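Local coordinates for glucosamine-6-phosphate deaminase (Thermotoga maritima, PDB 1J5X), which belongs to the SIS-domain family, alpha/beta proteins built on parallel beta-sheets flanked by helices, at residues Asn65-Leu78 against Phe164-Ile178. Numbering follows the deposited sequence.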
loop_
_atom_site.group_PDB
_atom_site.type_symbol
_atom_site.label_atom_id
_atom_site.label_comp_id
_atom_site.label_asym_id
_atom_site.label_seq_id
_atom_site.Cartn_x
_atom_site.Cartn_y
_atom_site.Cartn_z
ATOM N N ASN A 65 2.463 -0.110 5.991
ATOM C CA ASN A 65 1.593 0.707 5.128
ATOM C C ASN A 65 0.363 -0.058 4.669
ATOM O O ASN A 65 -0.730 0.537 4.497
ATOM C CB ASN A 65 2.372 1.228 3.902
ATOM C CG ASN A 65 3.510 2.159 4.318
ATOM O OD1 ASN A 65 3.396 2.918 5.286
ATOM N ND2 ASN A 65 4.593 2.124 3.571
ATOM N N LEU A 66 0.524 -1.359 4.459
ATOM C CA LEU A 66 -0.540 -2.235 4.032
ATOM C C LEU A 66 -1.551 -2.322 5.200
ATOM O O LEU A 66 -2.776 -2.153 5.006
ATOM C CB LEU A 66 0.066 -3.599 3.724
ATOM C CG LEU A 66 -0.864 -4.718 3.290
ATOM C CD1 LEU A 66 -1.690 -4.271 2.144
ATOM C CD2 LEU A 66 -0.009 -6.009 2.918
ATOM N N ALA A 67 -1.040 -2.526 6.415
ATOM C CA ALA A 67 -1.859 -2.628 7.652
ATOM C C ALA A 67 -2.666 -1.339 7.844
ATOM O O ALA A 67 -3.842 -1.372 8.173
ATOM C CB ALA A 67 -0.939 -2.830 8.898
ATOM N N LEU A 68 -2.026 -0.197 7.627
ATOM C CA LEU A 68 -2.722 1.075 7.766
ATOM C C LEU A 68 -3.861 1.170 6.742
ATOM O O LEU A 68 -5.015 1.477 7.107
ATOM C CB LEU A 68 -1.762 2.235 7.547
ATOM C CG LEU A 68 -2.393 3.612 7.612
ATOM C CD1 LEU A 68 -2.963 3.888 9.029
ATOM C CD2 LEU A 68 -1.297 4.654 7.307
ATOM N N THR A 69 -3.548 0.885 5.481
ATOM C CA THR A 69 -4.557 0.966 4.423
ATOM C C THR A 69 -5.752 0.059 4.694
ATOM O O THR A 69 -6.906 0.510 4.612
ATOM C CB THR A 69 -3.947 0.608 3.067
ATOM O OG1 THR A 69 -2.779 1.442 2.864
ATOM C CG2 THR A 69 -4.997 0.933 1.913
ATOM N N ILE A 70 -5.510 -1.209 5.073
ATOM C CA ILE A 70 -6.650 -2.070 5.300
ATOM C C ILE A 70 -7.399 -1.708 6.586
ATOM O O ILE A 70 -8.627 -1.852 6.651
ATOM C CB ILE A 70 -6.212 -3.580 5.219
ATOM C CG1 ILE A 70 -7.438 -4.523 5.277
ATOM C CG2 ILE A 70 -5.214 -3.893 6.336
ATOM C CD1 ILE A 70 -8.460 -4.279 4.075
ATOM N N SER A 71 -6.702 -1.174 7.601
ATOM C CA SER A 71 -7.364 -0.797 8.867
ATOM C C SER A 71 -8.479 0.251 8.555
ATOM O O SER A 71 -9.614 0.181 9.099
ATOM C CB SER A 71 -6.365 -0.220 9.898
ATOM O OG SER A 71 -5.837 1.056 9.563
ATOM N N TYR A 72 -8.176 1.200 7.683
ATOM C CA TYR A 72 -9.224 2.208 7.352
ATOM C C TYR A 72 -10.417 1.484 6.715
ATOM O O TYR A 72 -11.587 1.730 7.051
ATOM C CB TYR A 72 -8.784 3.235 6.302
ATOM C CG TYR A 72 -7.875 4.352 6.756
ATOM C CD1 TYR A 72 -8.378 5.449 7.429
ATOM C CD2 TYR A 72 -6.526 4.319 6.473
ATOM C CE1 TYR A 72 -7.549 6.499 7.823
ATOM C CE2 TYR A 72 -5.701 5.330 6.840
ATOM C CZ TYR A 72 -6.207 6.429 7.518
ATOM O OH TYR A 72 -5.374 7.464 7.873
ATOM N N TYR A 73 -10.138 0.619 5.738
ATOM C CA TYR A 73 -11.222 -0.071 5.040
ATOM C C TYR A 73 -12.064 -0.970 5.940
ATOM O O TYR A 73 -13.309 -1.037 5.810
ATOM C CB TYR A 73 -10.657 -0.864 3.868
ATOM C CG TYR A 73 -11.698 -1.234 2.825
ATOM C CD1 TYR A 73 -12.274 -0.261 2.010
ATOM C CD2 TYR A 73 -12.132 -2.542 2.686
ATOM C CE1 TYR A 73 -13.269 -0.584 1.079
ATOM C CE2 TYR A 73 -13.113 -2.883 1.754
ATOM C CZ TYR A 73 -13.694 -1.904 0.953
ATOM O OH TYR A 73 -14.723 -2.210 0.087
ATOM N N PHE A 74 -11.409 -1.717 6.814
ATOM C CA PHE A 74 -12.163 -2.562 7.757
ATOM C C PHE A 74 -13.100 -1.770 8.656
ATOM O O PHE A 74 -14.264 -2.158 8.874
ATOM C CB PHE A 74 -11.231 -3.363 8.667
ATOM C CG PHE A 74 -11.030 -4.751 8.186
ATOM C CD1 PHE A 74 -10.412 -4.979 6.964
ATOM C CD2 PHE A 74 -11.428 -5.844 8.972
ATOM C CE1 PHE A 74 -10.183 -6.268 6.525
ATOM C CE2 PHE A 74 -11.208 -7.151 8.542
ATOM C CZ PHE A 74 -10.590 -7.369 7.328
ATOM N N GLU A 75 -12.603 -0.671 9.188
ATOM C CA GLU A 75 -13.442 0.167 10.028
ATOM C C GLU A 75 -14.590 0.713 9.164
ATOM O O GLU A 75 -15.736 0.784 9.624
ATOM C CB GLU A 75 -12.667 1.364 10.575
ATOM C CG GLU A 75 -13.537 2.250 11.431
ATOM C CD GLU A 75 -12.800 3.424 12.140
ATOM O OE1 GLU A 75 -11.844 4.000 11.583
ATOM O OE2 GLU A 75 -13.223 3.780 13.261
ATOM N N ARG A 76 -14.283 1.084 7.942
ATOM C CA ARG A 76 -15.299 1.659 7.032
ATOM C C ARG A 76 -16.411 0.658 6.683
ATOM O O ARG A 76 -17.623 0.966 6.757
ATOM C CB ARG A 76 -14.627 2.130 5.725
ATOM C CG ARG A 76 -15.593 2.823 4.728
ATOM C CD ARG A 76 -14.940 3.274 3.435
ATOM N NE ARG A 76 -13.788 4.175 3.638
ATOM C CZ ARG A 76 -13.873 5.457 3.982
ATOM N NH1 ARG A 76 -15.075 6.029 4.174
ATOM N NH2 ARG A 76 -12.758 6.193 4.150
ATOM N N VAL A 77 -16.029 -0.538 6.286
ATOM C CA VAL A 77 -17.063 -1.483 5.880
ATOM C C VAL A 77 -17.614 -2.375 6.953
ATOM O O VAL A 77 -18.780 -2.818 6.836
ATOM C CB VAL A 77 -16.636 -2.353 4.654
ATOM C CG1 VAL A 77 -16.116 -1.452 3.518
ATOM C CG2 VAL A 77 -15.601 -3.378 5.060
ATOM N N LEU A 78 -16.861 -2.648 8.012
ATOM C CA LEU A 78 -17.399 -3.509 9.082
ATOM C C LEU A 78 -17.851 -2.735 10.316
ATOM O O LEU A 78 -18.441 -3.314 11.207
ATOM C CB LEU A 78 -16.350 -4.552 9.541
ATOM C CG LEU A 78 -16.105 -5.610 8.477
ATOM C CD1 LEU A 78 -14.828 -6.399 8.858
ATOM C CD2 LEU A 78 -17.331 -6.583 8.441
ATOM N N PHE A 164 1.789 -6.156 -2.167
ATOM C CA PHE A 164 1.005 -5.158 -1.415
ATOM C C PHE A 164 -0.436 -5.144 -2.030
ATOM O O PHE A 164 -1.460 -5.313 -1.339
ATOM C CB PHE A 164 1.666 -3.788 -1.583
ATOM C CG PHE A 164 0.890 -2.646 -0.958
ATOM C CD1 PHE A 164 -0.179 -2.044 -1.646
ATOM C CD2 PHE A 164 1.231 -2.181 0.311
ATOM C CE1 PHE A 164 -0.878 -1.014 -1.094
ATOM C CE2 PHE A 164 0.510 -1.122 0.901
ATOM C CZ PHE A 164 -0.529 -0.542 0.199
ATOM N N SER A 165 -0.476 -4.992 -3.344
ATOM C CA SER A 165 -1.766 -4.911 -4.043
ATOM C C SER A 165 -2.565 -6.166 -3.892
ATOM O O SER A 165 -3.781 -6.135 -3.636
ATOM C CB SER A 165 -1.538 -4.656 -5.534
ATOM O OG SER A 165 -0.843 -3.423 -5.727
HETATM N N MSE A 166 -1.933 -7.323 -4.105
HETATM C CA MSE A 166 -2.688 -8.540 -3.967
HETATM C C MSE A 166 -3.165 -8.881 -2.565
HETATM O O MSE A 166 -4.267 -9.406 -2.384
HETATM C CB MSE A 166 -1.886 -9.739 -4.632
HETATM C CG MSE A 166 -1.649 -9.422 -6.069
HETATM SE SE MSE A 166 -0.393 -10.888 -6.770
HETATM C CE MSE A 166 -0.601 -10.475 -8.644
ATOM N N ILE A 167 -2.375 -8.580 -1.532
ATOM C CA ILE A 167 -2.840 -8.902 -0.194
ATOM C C ILE A 167 -3.958 -7.852 0.127
ATOM O O ILE A 167 -4.987 -8.206 0.703
ATOM C CB ILE A 167 -1.691 -8.792 0.851
ATOM C CG1 ILE A 167 -0.707 -10.005 0.634
ATOM C CG2 ILE A 167 -2.264 -8.870 2.307
ATOM C CD1 ILE A 167 0.607 -9.810 1.351
ATOM N N LEU A 168 -3.744 -6.622 -0.285
ATOM C CA LEU A 168 -4.762 -5.558 -0.003
ATOM C C LEU A 168 -6.108 -5.945 -0.673
ATOM O O LEU A 168 -7.169 -5.930 -0.015
ATOM C CB LEU A 168 -4.233 -4.210 -0.485
ATOM C CG LEU A 168 -5.189 -3.024 -0.228
ATOM C CD1 LEU A 168 -5.589 -2.990 1.263
ATOM C CD2 LEU A 168 -4.558 -1.723 -0.682
ATOM N N LEU A 169 -6.032 -6.315 -1.931
ATOM C CA LEU A 169 -7.233 -6.746 -2.645
ATOM C C LEU A 169 -7.904 -7.865 -1.889
ATOM O O LEU A 169 -9.141 -7.876 -1.672
ATOM C CB LEU A 169 -6.853 -7.238 -4.016
ATOM C CG LEU A 169 -7.893 -8.100 -4.732
ATOM C CD1 LEU A 169 -9.140 -7.214 -5.003
ATOM C CD2 LEU A 169 -7.326 -8.543 -6.072
ATOM N N SER A 170 -7.120 -8.858 -1.474
ATOM C CA SER A 170 -7.726 -9.979 -0.767
ATOM C C SER A 170 -8.434 -9.618 0.542
ATOM O O SER A 170 -9.538 -10.132 0.825
ATOM C CB SER A 170 -6.654 -11.078 -0.433
ATOM O OG SER A 170 -5.943 -11.441 -1.609
ATOM N N LEU A 171 -7.818 -8.762 1.352
ATOM C CA LEU A 171 -8.393 -8.422 2.633
ATOM C C LEU A 171 -9.565 -7.452 2.419
ATOM O O LEU A 171 -10.475 -7.537 3.186
ATOM C CB LEU A 171 -7.344 -7.805 3.588
ATOM C CG LEU A 171 -6.148 -8.729 3.880
ATOM C CD1 LEU A 171 -5.166 -8.039 4.853
ATOM C CD2 LEU A 171 -6.654 -10.021 4.414
HETATM N N MSE A 172 -9.515 -6.567 1.417
HETATM C CA MSE A 172 -10.689 -5.665 1.204
HETATM C C MSE A 172 -11.871 -6.563 0.822
HETATM O O MSE A 172 -12.995 -6.442 1.337
HETATM C CB MSE A 172 -10.388 -4.696 0.092
HETATM C CG MSE A 172 -9.358 -3.689 0.519
HETATM SE SE MSE A 172 -8.966 -2.422 -0.918
HETATM C CE MSE A 172 -10.543 -1.262 -0.762
ATOM N N PHE A 173 -11.623 -7.471 -0.117
ATOM C CA PHE A 173 -12.682 -8.400 -0.565
ATOM C C PHE A 173 -13.232 -9.214 0.594
ATOM O O PHE A 173 -14.463 -9.368 0.767
ATOM C CB PHE A 173 -12.104 -9.266 -1.724
ATOM C CG PHE A 173 -13.083 -10.254 -2.330
ATOM C CD1 PHE A 173 -13.345 -11.459 -1.706
ATOM C CD2 PHE A 173 -13.695 -9.976 -3.528
ATOM C CE1 PHE A 173 -14.210 -12.403 -2.268
ATOM C CE2 PHE A 173 -14.586 -10.940 -4.118
ATOM C CZ PHE A 173 -14.823 -12.128 -3.479
ATOM N N LEU A 174 -12.348 -9.744 1.416
ATOM C CA LEU A 174 -12.760 -10.503 2.603
ATOM C C LEU A 174 -13.640 -9.661 3.578
ATOM O O LEU A 174 -14.648 -10.140 4.169
ATOM C CB LEU A 174 -11.501 -10.984 3.339
ATOM C CG LEU A 174 -11.663 -11.806 4.624
ATOM C CD1 LEU A 174 -10.398 -12.509 5.032
ATOM C CD2 LEU A 174 -11.972 -10.891 5.707
ATOM N N ALA A 175 -13.252 -8.412 3.782
ATOM C CA ALA A 175 -14.058 -7.581 4.688
ATOM C C ALA A 175 -15.479 -7.403 4.138
ATOM O O ALA A 175 -16.470 -7.505 4.903
ATOM C CB ALA A 175 -13.431 -6.188 4.830
ATOM N N ASP A 176 -15.579 -7.125 2.843
ATOM C CA ASP A 176 -16.905 -6.926 2.290
ATOM C C ASP A 176 -17.708 -8.228 2.364
ATOM O O ASP A 176 -18.917 -8.212 2.633
ATOM C CB ASP A 176 -16.834 -6.433 0.872
ATOM C CG ASP A 176 -16.489 -4.944 0.794
ATOM O OD1 ASP A 176 -17.120 -4.145 1.558
ATOM O OD2 ASP A 176 -15.618 -4.561 -0.014
ATOM N N LYS A 177 -17.058 -9.360 2.109
ATOM C CA LYS A 177 -17.808 -10.636 2.204
ATOM C C LYS A 177 -18.320 -10.847 3.620
ATOM O O LYS A 177 -19.470 -11.323 3.840
ATOM C CB LYS A 177 -16.924 -11.854 1.783
ATOM C CG LYS A 177 -16.663 -11.967 0.324
ATOM C CD LYS A 177 -18.026 -12.127 -0.438
ATOM C CE LYS A 177 -17.792 -12.555 -1.899
ATOM N NZ LYS A 177 -19.076 -12.569 -2.747
ATOM N N ILE A 178 -17.518 -10.503 4.615
ATOM C CA ILE A 178 -17.955 -10.694 5.996
ATOM C C ILE A 178 -19.144 -9.755 6.308
ATOM O O ILE A 178 -20.095 -10.155 7.004
ATOM C CB ILE A 178 -16.816 -10.439 6.967
ATOM C CG1 ILE A 178 -15.824 -11.598 6.827
ATOM C CG2 ILE A 178 -17.320 -10.291 8.416
ATOM C CD1 ILE A 178 -14.577 -11.457 7.629
#
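Helices 65-78 and 164-178 run side by side in the same direction, their axes 9.3 Å apart and crossing at -15°, with L66 near F164 at one end and V77 near D176 at the other. Both belong to the SIS domain, an alpha/beta fold with a five-stranded parallel sheet, and F74 also meets F57 of strand 54-59 edge-to-face. At the N-terminal end the F164 ring lies against the backbone of L66, CE2 coming 3.5 Å from L66 CA, while L66 CD1 sits over a ring face in a CH-pi contact. The other methyl, L66 CD2, crosses to I167 CG2 at 3.7 Å. One turn on, T69 CG2 meets L168 CD2; T69 OG1 is turned back to its own helix and hydrogen-bonds N65 O, which also accepts from T69 N on the opposite face of the carbonyl. I70 sends CG1 anti to its backbone N (chi1 -173°), and this arm passes L171 CB to bring CD1 3.7 Å from M172 CG. The Y73 ring is held from both faces: V77 CG1 of its own helix lies on one, and selenomethionine M172, bent at its last torsion, lays its CE methyl 3.4 Å from the ring centroid on the other in a CH-pi contact, with SE farther out above that face in a Met-aromatic contact. Beyond, A175 CB fits between F74 and V77, 3.9 Å from the F74 centroid over a face, and L78 CD2 touches I178 CG2. F186 of helix 184-205 packs against Y73, M172 and D176, and N181 ND2 hydrogen-bonds D176 OD1. D176 OD2 accepts a hydrogen bond from Y73 OH at 2.5 Å, using the syn lone pair of OD2, in the plane of the phenol ring, with the carboxylate turned 88° to that ring.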